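Local coordinates for protein Non-ribosomal peptide synthetase (Methanobrevibacter ruminantium, PDB 6VTJ) that bears a phosphopantetheine arm on a carrier domain and probably releases the peptide it carries by reduction in the adjoining reductase domain, at residues Ile23-Glu31 against Asp37-Ile48; Tyr253-Ser263 against Tyr292-Val303. One frame throughout, in Å; residues are numbered along the deposited sequence.

Interaction 1: Ile23-Glu31 against Asp37-Ile48; sequences IFSSILNIE and DNFFEIGGTSLI. With PNS (4'-phosphopantetheine), chain B.
F24 and F39 form a T-shaped ring pair in the carrier domain, a helical bundle of the phosphopantetheine-attachment family. The edge of F39 points at the face of F24, with centroids 5.3 Å apart and planes at 70°. F39 CD1 sits over the centre of that face. F39 extends this way because its CG is anti to the backbone N (chi1 -177°). The D37 carbonyl O lies at the edge of the F24 ring.

L28 packs next to this pair with both methyls. The L28 and I42 side chains cross at about a right angle, and L28 CD1 meets I42 CG1 at 3.6 Å. L28 CD2 comes as close to G44 CA, at 3.6 Å, and also touches I48 CG2. I30 CD1 packs on I42 from the loop after the helix. I27 and I48 slide past each other in opposite directions, and their CG2 methyls are tight at 3.4 Å.

The two glycines suit the turn before the modified serine. At G44 a side chain would clash with F39 O, and the backbone angles of G43 by themselves call for glycine. T45 then N-caps helix 46-58, its OG1 accepting from I48 N. The contact joins the first helix to the loop that leads into the attachment site. There S46 OG is bonded covalently to P24 of 4'-phosphopantetheine, at 1.5 Å.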
loop_
_atom_site.group_PDB
_atom_site.type_symbol
_atom_site.label_atom_id
_atom_site.label_comp_id
_atom_site.label_asym_id
_atom_site.label_seq_id
_atom_site.Cartn_x
_atom_site.Cartn_y
_atom_site.Cartn_z
ATOM N N ILE A 23 -15.733 -14.805 -23.982
ATOM C CA ILE A 23 -14.927 -15.062 -22.791
ATOM C C ILE A 23 -15.562 -14.412 -21.562
ATOM O O ILE A 23 -15.709 -15.055 -20.516
ATOM C CB ILE A 23 -13.482 -14.586 -23.008
ATOM C CG1 ILE A 23 -12.808 -15.424 -24.096
ATOM C CG2 ILE A 23 -12.725 -14.696 -21.721
ATOM C CD1 ILE A 23 -11.457 -14.922 -24.514
ATOM N N PHE A 24 -15.919 -13.123 -21.659
ATOM C CA PHE A 24 -16.684 -12.484 -20.589
ATOM C C PHE A 24 -17.833 -13.377 -20.147
ATOM O O PHE A 24 -17.967 -13.702 -18.964
ATOM C CB PHE A 24 -17.251 -11.138 -21.044
ATOM C CG PHE A 24 -16.316 -9.964 -20.896
ATOM C CD1 PHE A 24 -14.960 -10.084 -21.145
ATOM C CD2 PHE A 24 -16.822 -8.714 -20.555
ATOM C CE1 PHE A 24 -14.110 -8.985 -21.040
ATOM C CE2 PHE A 24 -15.988 -7.612 -20.444
ATOM C CZ PHE A 24 -14.626 -7.746 -20.693
ATOM N N SER A 25 -18.659 -13.808 -21.099
ATOM C CA SER A 25 -19.873 -14.528 -20.729
ATOM C C SER A 25 -19.561 -15.883 -20.095
ATOM O O SER A 25 -20.272 -16.326 -19.192
ATOM C CB SER A 25 -20.771 -14.699 -21.950
ATOM O OG SER A 25 -20.577 -15.966 -22.556
ATOM N N SER A 26 -18.513 -16.560 -20.552
ATOM C CA SER A 26 -18.177 -17.863 -19.981
ATOM C C SER A 26 -17.567 -17.718 -18.592
ATOM O O SER A 26 -17.864 -18.509 -17.686
ATOM C CB SER A 26 -17.216 -18.591 -20.909
ATOM O OG SER A 26 -16.740 -19.775 -20.312
ATOM N N ILE A 27 -16.723 -16.704 -18.408
ATOM C CA ILE A 27 -16.051 -16.484 -17.132
ATOM C C ILE A 27 -17.052 -16.056 -16.067
ATOM O O ILE A 27 -17.050 -16.579 -14.947
ATOM C CB ILE A 27 -14.932 -15.444 -17.320
ATOM C CG1 ILE A 27 -13.768 -16.035 -18.113
ATOM C CG2 ILE A 27 -14.456 -14.937 -16.002
ATOM C CD1 ILE A 27 -13.019 -17.105 -17.382
ATOM N N LEU A 28 -17.953 -15.133 -16.415
ATOM C CA LEU A 28 -18.963 -14.596 -15.515
ATOM C C LEU A 28 -20.237 -15.428 -15.437
ATOM O O LEU A 28 -21.094 -15.129 -14.598
ATOM C CB LEU A 28 -19.355 -13.186 -15.951
ATOM C CG LEU A 28 -18.253 -12.134 -15.928
ATOM C CD1 LEU A 28 -18.813 -10.829 -16.429
ATOM C CD2 LEU A 28 -17.706 -11.989 -14.510
ATOM N N ASN A 29 -20.403 -16.429 -16.296
ATOM C CA ASN A 29 -21.634 -17.219 -16.376
ATOM C C ASN A 29 -22.860 -16.312 -16.538
ATOM O O ASN A 29 -23.769 -16.279 -15.705
ATOM C CB ASN A 29 -21.778 -18.136 -15.157
ATOM C CG ASN A 29 -20.489 -18.873 -14.826
ATOM O OD1 ASN A 29 -19.923 -19.585 -15.664
ATOM N ND2 ASN A 29 -20.016 -18.702 -13.597
ATOM N N ILE A 30 -22.851 -15.550 -17.630
ATOM C CA ILE A 30 -23.949 -14.668 -18.016
ATOM C C ILE A 30 -24.423 -15.113 -19.392
ATOM O O ILE A 30 -23.599 -15.340 -20.287
ATOM C CB ILE A 30 -23.516 -13.191 -18.044
ATOM C CG1 ILE A 30 -23.112 -12.710 -16.654
ATOM C CG2 ILE A 30 -24.626 -12.295 -18.625
ATOM C CD1 ILE A 30 -22.545 -11.292 -16.669
ATOM N N GLU A 31 -25.744 -15.245 -19.555
ATOM C CA GLU A 31 -26.298 -15.779 -20.796
ATOM C C GLU A 31 -25.874 -14.936 -21.995
ATOM O O GLU A 31 -25.348 -15.462 -22.985
ATOM C CB GLU A 31 -27.827 -15.859 -20.700
ATOM N N ASP A 37 -20.728 -4.001 -22.645
ATOM C CA ASP A 37 -20.946 -4.344 -21.249
ATOM C C ASP A 37 -19.665 -4.132 -20.445
ATOM O O ASP A 37 -18.605 -4.675 -20.777
ATOM C CB ASP A 37 -21.414 -5.791 -21.123
ATOM C CG ASP A 37 -22.817 -6.003 -21.668
ATOM O OD1 ASP A 37 -23.365 -5.076 -22.318
ATOM O OD2 ASP A 37 -23.367 -7.110 -21.449
ATOM N N ASN A 38 -19.771 -3.333 -19.389
ATOM C CA ASN A 38 -18.668 -3.095 -18.466
ATOM C C ASN A 38 -18.429 -4.343 -17.615
ATOM O O ASN A 38 -19.329 -4.782 -16.888
ATOM C CB ASN A 38 -19.009 -1.888 -17.587
ATOM C CG ASN A 38 -17.859 -1.449 -16.702
ATOM O OD1 ASN A 38 -17.218 -2.265 -16.041
ATOM N ND2 ASN A 38 -17.611 -0.143 -16.667
ATOM N N PHE A 39 -17.213 -4.903 -17.700
ATOM C CA PHE A 39 -16.855 -6.089 -16.912
ATOM C C PHE A 39 -17.254 -5.942 -15.448
ATOM O O PHE A 39 -17.828 -6.861 -14.852
ATOM C CB PHE A 39 -15.351 -6.359 -17.011
ATOM C CG PHE A 39 -14.901 -7.599 -16.277
ATOM C CD1 PHE A 39 -15.130 -8.859 -16.804
ATOM C CD2 PHE A 39 -14.221 -7.502 -15.069
ATOM C CE1 PHE A 39 -14.704 -10.000 -16.137
ATOM C CE2 PHE A 39 -13.788 -8.645 -14.391
ATOM C CZ PHE A 39 -14.029 -9.891 -14.925
ATOM N N PHE A 40 -16.943 -4.792 -14.843
ATOM C CA PHE A 40 -17.187 -4.626 -13.412
ATOM C C PHE A 40 -18.622 -4.222 -13.104
ATOM O O PHE A 40 -19.052 -4.352 -11.952
ATOM C CB PHE A 40 -16.210 -3.607 -12.819
ATOM C CG PHE A 40 -14.772 -3.928 -13.096
ATOM C CD1 PHE A 40 -14.075 -4.796 -12.270
ATOM C CD2 PHE A 40 -14.125 -3.384 -14.195
ATOM C CE1 PHE A 40 -12.755 -5.102 -12.526
ATOM C CE2 PHE A 40 -12.806 -3.690 -14.467
ATOM C CZ PHE A 40 -12.118 -4.554 -13.629
ATOM N N GLU A 41 -19.373 -3.750 -14.101
ATOM C CA GLU A 41 -20.776 -3.436 -13.876
ATOM C C GLU A 41 -21.673 -4.659 -13.985
ATOM O O GLU A 41 -22.761 -4.658 -13.405
ATOM C CB GLU A 41 -21.250 -2.366 -14.861
ATOM C CG GLU A 41 -20.832 -0.944 -14.516
ATOM C CD GLU A 41 -21.219 0.051 -15.598
ATOM N N ILE A 42 -21.252 -5.705 -14.698
ATOM C CA ILE A 42 -22.136 -6.833 -14.990
ATOM C C ILE A 42 -21.864 -8.027 -14.087
ATOM O O ILE A 42 -22.390 -9.114 -14.338
ATOM C CB ILE A 42 -22.065 -7.246 -16.473
ATOM C CG1 ILE A 42 -20.695 -7.827 -16.823
ATOM C CG2 ILE A 42 -22.380 -6.061 -17.376
ATOM C CD1 ILE A 42 -20.411 -7.875 -18.315
ATOM N N GLY A 43 -21.062 -7.850 -13.036
ATOM C CA GLY A 43 -20.781 -8.911 -12.079
ATOM C C GLY A 43 -19.325 -9.310 -11.999
ATOM O O GLY A 43 -18.997 -10.269 -11.280
ATOM N N GLY A 44 -18.435 -8.641 -12.724
ATOM C CA GLY A 44 -17.028 -8.947 -12.616
ATOM C C GLY A 44 -16.408 -8.295 -11.396
ATOM O O GLY A 44 -16.780 -7.199 -10.987
ATOM N N THR A 45 -15.455 -8.999 -10.801
ATOM C CA THR A 45 -14.680 -8.496 -9.684
ATOM C C THR A 45 -13.207 -8.456 -10.062
ATOM O O THR A 45 -12.786 -8.973 -11.104
ATOM C CB THR A 45 -14.861 -9.368 -8.442
ATOM O OG1 THR A 45 -14.390 -10.691 -8.734
ATOM C CG2 THR A 45 -16.333 -9.408 -8.026
ATOM N N SER A 46 -12.425 -7.851 -9.170
ATOM C CA SER A 46 -10.993 -7.725 -9.392
ATOM C C SER A 46 -10.303 -9.084 -9.425
ATOM O O SER A 46 -9.305 -9.251 -10.131
ATOM C CB SER A 46 -10.390 -6.845 -8.306
ATOM O OG SER A 46 -10.443 -7.537 -7.068
ATOM N N LEU A 47 -10.812 -10.070 -8.679
ATOM C CA LEU A 47 -10.190 -11.387 -8.733
ATOM C C LEU A 47 -10.670 -12.196 -9.932
ATOM O O LEU A 47 -9.908 -13.009 -10.464
ATOM C CB LEU A 47 -10.445 -12.145 -7.430
ATOM C CG LEU A 47 -9.752 -11.516 -6.211
ATOM C CD1 LEU A 47 -9.946 -12.355 -4.957
ATOM C CD2 LEU A 47 -8.266 -11.277 -6.491
ATOM N N ILE A 48 -11.913 -11.991 -10.379
ATOM C CA ILE A 48 -12.342 -12.627 -11.622
ATOM C C ILE A 48 -11.623 -12.001 -12.808
ATOM O O ILE A 48 -11.444 -12.646 -13.851
ATOM C CB ILE A 48 -13.871 -12.536 -11.774
ATOM C CG1 ILE A 48 -14.573 -13.293 -10.646
ATOM C CG2 ILE A 48 -14.314 -13.101 -13.095
ATOM C CD1 ILE A 48 -16.057 -13.008 -10.577
HETATM O O23 PNS B . -11.048 -5.587 -5.645
HETATM P P24 PNS B . -10.382 -6.879 -5.767
HETATM O O26 PNS B . -10.651 -7.854 -4.747
HETATM O O27 PNS B . -8.897 -6.561 -5.544
HETATM C C28 PNS B . -7.876 -7.442 -5.909
HETATM C C29 PNS B . -6.504 -6.788 -5.912
HETATM C C30 PNS B . -5.484 -7.844 -6.227
HETATM C C31 PNS B . -6.446 -5.734 -7.004
HETATM C C32 PNS B . -6.218 -6.207 -4.512
HETATM O O33 PNS B . -6.546 -7.175 -3.553
HETATM C C34 PNS B . -4.789 -5.722 -4.343
HETATM O O35 PNS B . -4.423 -4.798 -4.998
HETATM N N36 PNS B . -3.997 -6.341 -3.468
HETATM C C37 PNS B . -2.655 -5.978 -3.150
HETATM C C38 PNS B . -2.541 -4.957 -2.043
HETATM C C39 PNS B . -1.140 -4.821 -1.545
HETATM O O40 PNS B . -0.430 -5.760 -1.410
HETATM N N41 PNS B . -0.772 -3.614 -1.263
#

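Interaction 2: Tyr253-Ser263 against Tyr292-Val303; sequences YVQISTISVLS and YVCSKFLAERAV
K296 NZ donates to the carbonyl O of I256 at 2.9 Å. The bond lies in the carbonyl plane, with a C=O...N angle of 150°. The lysine chain bends at chi2 and chi3, which lays CE alongside S257 CA and turns NZ to the strand. Nearer its root, K296 CB meets T258 CG2 at 3.7 Å, and its CG lies over one face of the Y292 ring, toward the rim. Y292 and K296 match the Tyr-X-X-X-Lys signature of short-chain dehydrogenases/reductases, and T258 lies beside them at the strand end, consistent with a reductase active site.

A second polar link joins S257 OG to E300 OE2 in a very short bond of 2.5 Å. V261 CG2 packs against the same carboxylate, and V293 CG1 touches S260 O at 3.2 Å. At the far end, V303 CG2 packs on Q255 CB and Y253 CE1.

Two waters fill in the polar network. Water 1 accepts from Q255 NE2 and K296 NZ. Water 2 accepts from Q255 NE2 and donates to S257 OG and K296 O. Replacing K296 by alanine is likely to leave the I256 carbonyl and water 1 without their lysine partner. Further out, N216 holds Q255 OE1, and R317 forms a salt bridge with E300 OE1.

The axes of strand 253-258 and helix 292-303 approach to 8.4 Å at 140°. This is the strand-helix half of a beta-alpha-beta crossover in the Rossmann-like domain. Strand 252-258 runs parallel between strands 213-216 and 313-322. Helix 291-308 covers it and touches strand 313-322 through V303 and E300, and helix 229-246 through S295.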
loop_
_atom_site.group_PDB
_atom_site.type_symbol
_atom_site.label_atom_id
_atom_site.label_comp_id
_atom_site.label_asym_id
_atom_site.label_seq_id
_atom_site.Cartn_x
_atom_site.Cartn_y
_atom_site.Cartn_z
ATOM N N TYR A 253 0.023 16.877 12.014
ATOM C CA TYR A 253 -0.632 15.916 11.133
ATOM C C TYR A 253 0.429 14.991 10.538
ATOM O O TYR A 253 1.276 15.427 9.754
ATOM C CB TYR A 253 -1.414 16.622 10.030
ATOM C CG TYR A 253 -2.275 15.670 9.220
ATOM C CD1 TYR A 253 -1.754 14.982 8.132
ATOM C CD2 TYR A 253 -3.615 15.459 9.545
ATOM C CE1 TYR A 253 -2.545 14.103 7.399
ATOM C CE2 TYR A 253 -4.402 14.593 8.811
ATOM C CZ TYR A 253 -3.862 13.916 7.749
ATOM O OH TYR A 253 -4.655 13.056 7.007
ATOM N N VAL A 254 0.374 13.717 10.891
ATOM C CA VAL A 254 1.298 12.707 10.405
ATOM C C VAL A 254 0.554 11.825 9.414
ATOM O O VAL A 254 -0.360 11.087 9.790
ATOM C CB VAL A 254 1.866 11.878 11.554
ATOM C CG1 VAL A 254 2.803 10.824 10.998
ATOM C CG2 VAL A 254 2.577 12.805 12.546
ATOM N N GLN A 255 0.967 11.883 8.159
ATOM C CA GLN A 255 0.395 11.085 7.091
ATOM C C GLN A 255 1.260 9.846 6.893
ATOM O O GLN A 255 2.480 9.964 6.752
ATOM C CB GLN A 255 0.323 11.917 5.801
ATOM C CG GLN A 255 0.145 11.099 4.496
ATOM C CD GLN A 255 -1.242 10.492 4.359
ATOM O OE1 GLN A 255 -2.004 10.419 5.331
ATOM N NE2 GLN A 255 -1.586 10.072 3.140
ATOM N N ILE A 256 0.650 8.664 6.906
ATOM C CA ILE A 256 1.364 7.462 6.499
ATOM C C ILE A 256 1.247 7.356 4.992
ATOM O O ILE A 256 0.142 7.373 4.449
ATOM C CB ILE A 256 0.811 6.205 7.182
ATOM C CG1 ILE A 256 0.710 6.417 8.701
ATOM C CG2 ILE A 256 1.636 4.986 6.765
ATOM C CD1 ILE A 256 2.039 6.899 9.379
ATOM N N SER A 257 2.389 7.269 4.316
ATOM C CA SER A 257 2.406 7.273 2.861
ATOM C C SER A 257 3.092 6.008 2.356
ATOM O O SER A 257 3.248 5.039 3.107
ATOM C CB SER A 257 3.116 8.528 2.340
ATOM O OG SER A 257 2.862 8.744 0.948
ATOM N N THR A 258 3.481 5.989 1.091
ATOM C CA THR A 258 4.128 4.827 0.509
ATOM C C THR A 258 5.410 5.265 -0.181
ATOM O O THR A 258 5.471 6.343 -0.781
ATOM C CB THR A 258 3.199 4.078 -0.499
ATOM O OG1 THR A 258 3.946 3.063 -1.172
ATOM C CG2 THR A 258 2.625 5.030 -1.562
ATOM N N ILE A 259 6.441 4.430 -0.067
ATOM C CA ILE A 259 7.668 4.647 -0.816
ATOM C C ILE A 259 7.419 4.603 -2.316
ATOM O O ILE A 259 8.226 5.122 -3.094
ATOM C CB ILE A 259 8.727 3.598 -0.400
ATOM C CG1 ILE A 259 10.142 4.082 -0.740
ATOM C CG2 ILE A 259 8.423 2.225 -1.052
ATOM C CD1 ILE A 259 10.514 5.387 -0.053
ATOM N N SER A 260 6.317 3.987 -2.750
ATOM C CA SER A 260 6.043 3.843 -4.175
ATOM C C SER A 260 5.734 5.163 -4.872
ATOM O O SER A 260 5.592 5.151 -6.098
ATOM C CB SER A 260 4.869 2.889 -4.404
ATOM O OG SER A 260 5.191 1.595 -3.918
ATOM N N VAL A 261 5.614 6.284 -4.147
ATOM C CA VAL A 261 5.417 7.545 -4.855
ATOM C C VAL A 261 6.657 7.905 -5.645
ATOM O O VAL A 261 6.553 8.569 -6.676
ATOM C CB VAL A 261 4.997 8.712 -3.934
ATOM C CG1 VAL A 261 3.663 8.425 -3.262
ATOM C CG2 VAL A 261 6.084 9.039 -2.927
ATOM N N LEU A 262 7.847 7.472 -5.199
ATOM C CA LEU A 262 9.049 7.517 -6.036
ATOM C C LEU A 262 8.994 6.315 -6.981
ATOM O O LEU A 262 9.647 5.288 -6.792
ATOM C CB LEU A 262 10.305 7.518 -5.185
ATOM C CG LEU A 262 10.241 8.508 -4.028
ATOM C CD1 LEU A 262 11.524 8.470 -3.231
ATOM C CD2 LEU A 262 9.945 9.939 -4.514
ATOM N N SER A 263 8.175 6.445 -8.021
ATOM C CA SER A 263 7.700 5.276 -8.745
ATOM C C SER A 263 8.608 4.837 -9.882
ATOM O O SER A 263 8.539 3.674 -10.278
ATOM C CB SER A 263 6.304 5.546 -9.309
ATOM O OG SER A 263 6.321 6.692 -10.149
ATOM N N TYR A 292 -3.413 3.932 -7.075
ATOM C CA TYR A 292 -3.061 3.957 -5.665
ATOM C C TYR A 292 -1.856 4.855 -5.433
ATOM O O TYR A 292 -1.860 5.705 -4.531
ATOM C CB TYR A 292 -2.790 2.543 -5.170
ATOM C CG TYR A 292 -2.117 2.534 -3.827
ATOM C CD1 TYR A 292 -2.827 2.857 -2.686
ATOM C CD2 TYR A 292 -0.765 2.226 -3.700
ATOM C CE1 TYR A 292 -2.221 2.860 -1.450
ATOM C CE2 TYR A 292 -0.152 2.232 -2.477
ATOM C CZ TYR A 292 -0.891 2.552 -1.354
ATOM O OH TYR A 292 -0.302 2.574 -0.130
ATOM N N VAL A 293 -0.822 4.693 -6.256
ATOM C CA VAL A 293 0.337 5.573 -6.172
ATOM C C VAL A 293 -0.077 7.020 -6.397
ATOM O O VAL A 293 0.398 7.936 -5.704
ATOM C CB VAL A 293 1.411 5.136 -7.182
ATOM C CG1 VAL A 293 2.647 6.045 -7.050
ATOM C CG2 VAL A 293 1.770 3.675 -6.969
ATOM N N CYS A 294 -0.993 7.248 -7.340
ATOM C CA CYS A 294 -1.427 8.606 -7.639
ATOM C C CYS A 294 -2.160 9.229 -6.462
ATOM O O CYS A 294 -1.899 10.383 -6.100
ATOM C CB CYS A 294 -2.304 8.620 -8.899
ATOM S SG CYS A 294 -2.984 10.242 -9.270
ATOM N N SER A 295 -3.122 8.504 -5.879
ATOM C CA SER A 295 -3.843 9.039 -4.726
ATOM C C SER A 295 -2.899 9.331 -3.556
ATOM O O SER A 295 -3.047 10.351 -2.869
ATOM C CB SER A 295 -4.965 8.083 -4.292
ATOM O OG SER A 295 -4.479 6.830 -3.796
ATOM N N LYS A 296 -1.927 8.450 -3.301
ATOM C CA LYS A 296 -1.007 8.732 -2.199
ATOM C C LYS A 296 -0.152 9.965 -2.505
ATOM O O LYS A 296 0.127 10.782 -1.612
ATOM C CB LYS A 296 -0.131 7.514 -1.921
ATOM C CG LYS A 296 -0.888 6.281 -1.441
ATOM C CD LYS A 296 -1.674 6.537 -0.163
ATOM C CE LYS A 296 -0.765 6.720 1.036
ATOM N NZ LYS A 296 -1.560 6.653 2.279
ATOM N N PHE A 297 0.270 10.119 -3.764
ATOM C CA PHE A 297 1.036 11.296 -4.147
ATOM C C PHE A 297 0.229 12.572 -3.932
ATOM O O PHE A 297 0.757 13.575 -3.425
ATOM C CB PHE A 297 1.478 11.181 -5.609
ATOM C CG PHE A 297 2.025 12.464 -6.177
ATOM C CD1 PHE A 297 1.177 13.393 -6.796
ATOM C CD2 PHE A 297 3.379 12.752 -6.087
ATOM C CE1 PHE A 297 1.673 14.590 -7.303
ATOM C CE2 PHE A 297 3.887 13.945 -6.604
ATOM C CZ PHE A 297 3.024 14.869 -7.218
ATOM N N LEU A 298 -1.045 12.561 -4.341
ATOM C CA LEU A 298 -1.889 13.746 -4.166
ATOM C C LEU A 298 -2.086 14.050 -2.688
ATOM O O LEU A 298 -2.117 15.218 -2.275
ATOM C CB LEU A 298 -3.240 13.535 -4.866
ATOM C CG LEU A 298 -3.205 13.450 -6.404
ATOM C CD1 LEU A 298 -4.579 13.090 -6.987
ATOM C CD2 LEU A 298 -2.685 14.763 -7.008
ATOM N N ALA A 299 -2.194 13.008 -1.866
ATOM C CA ALA A 299 -2.268 13.229 -0.430
ATOM C C ALA A 299 -0.989 13.876 0.112
ATOM O O ALA A 299 -1.053 14.818 0.914
ATOM C CB ALA A 299 -2.557 11.905 0.260
ATOM N N GLU A 300 0.179 13.389 -0.320
ATOM C CA GLU A 300 1.442 13.977 0.119
ATOM C C GLU A 300 1.498 15.449 -0.242
ATOM O O GLU A 300 1.922 16.285 0.563
ATOM C CB GLU A 300 2.631 13.234 -0.506
ATOM C CG GLU A 300 3.005 11.911 0.192
ATOM C CD GLU A 300 4.396 11.391 -0.170
ATOM O OE1 GLU A 300 5.233 12.182 -0.649
ATOM O OE2 GLU A 300 4.667 10.188 0.050
ATOM N N ARG A 301 1.107 15.777 -1.472
ATOM C CA ARG A 301 1.129 17.174 -1.902
ATOM C C ARG A 301 0.179 18.032 -1.072
ATOM O O ARG A 301 0.507 19.172 -0.735
ATOM C CB ARG A 301 0.774 17.276 -3.380
ATOM C CG ARG A 301 1.003 18.655 -3.976
ATOM C CD ARG A 301 0.709 18.626 -5.469
ATOM N NE ARG A 301 -0.723 18.606 -5.728
ATOM C CZ ARG A 301 -1.270 18.631 -6.939
ATOM N NH1 ARG A 301 -0.506 18.658 -8.028
ATOM N NH2 ARG A 301 -2.591 18.621 -7.058
ATOM N N ALA A 302 -1.000 17.508 -0.725
ATOM C CA ALA A 302 -1.892 18.266 0.154
ATOM C C ALA A 302 -1.255 18.507 1.522
ATOM O O ALA A 302 -1.368 19.611 2.101
ATOM C CB ALA A 302 -3.224 17.539 0.302
ATOM N N VAL A 303 -0.584 17.484 2.060
ATOM C CA VAL A 303 0.012 17.607 3.385
ATOM C C VAL A 303 1.102 18.675 3.369
ATOM O O VAL A 303 1.138 19.576 4.221
ATOM C CB VAL A 303 0.550 16.244 3.853
ATOM C CG1 VAL A 303 1.401 16.419 5.099
ATOM C CG2 VAL A 303 -0.593 15.256 4.101
HETATM O O HOH W 1 -3.952 8.477 2.046
HETATM O O HOH W 2 0.500 9.867 1.065
#

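Interactions 1 and 2 belong to the carrier and reductase parts of one chain, and they do not touch. Their centres are 32 Å apart and their nearest atoms about 12 Å apart. The 4'-phosphopantetheine arm spans much of this gap. It starts on S46 in interaction 1 and reaches toward interaction 2. There the side chain of Y292 is about 6 Å from the bound 4'-phosphopantetheine. K222, H223 and A338 also hydrogen-bond to the arm. Interaction 1 lies at the attachment end, and interaction 2 holds residues of the probable reductive site. This is consistent with delivery of the tethered peptide for reduction.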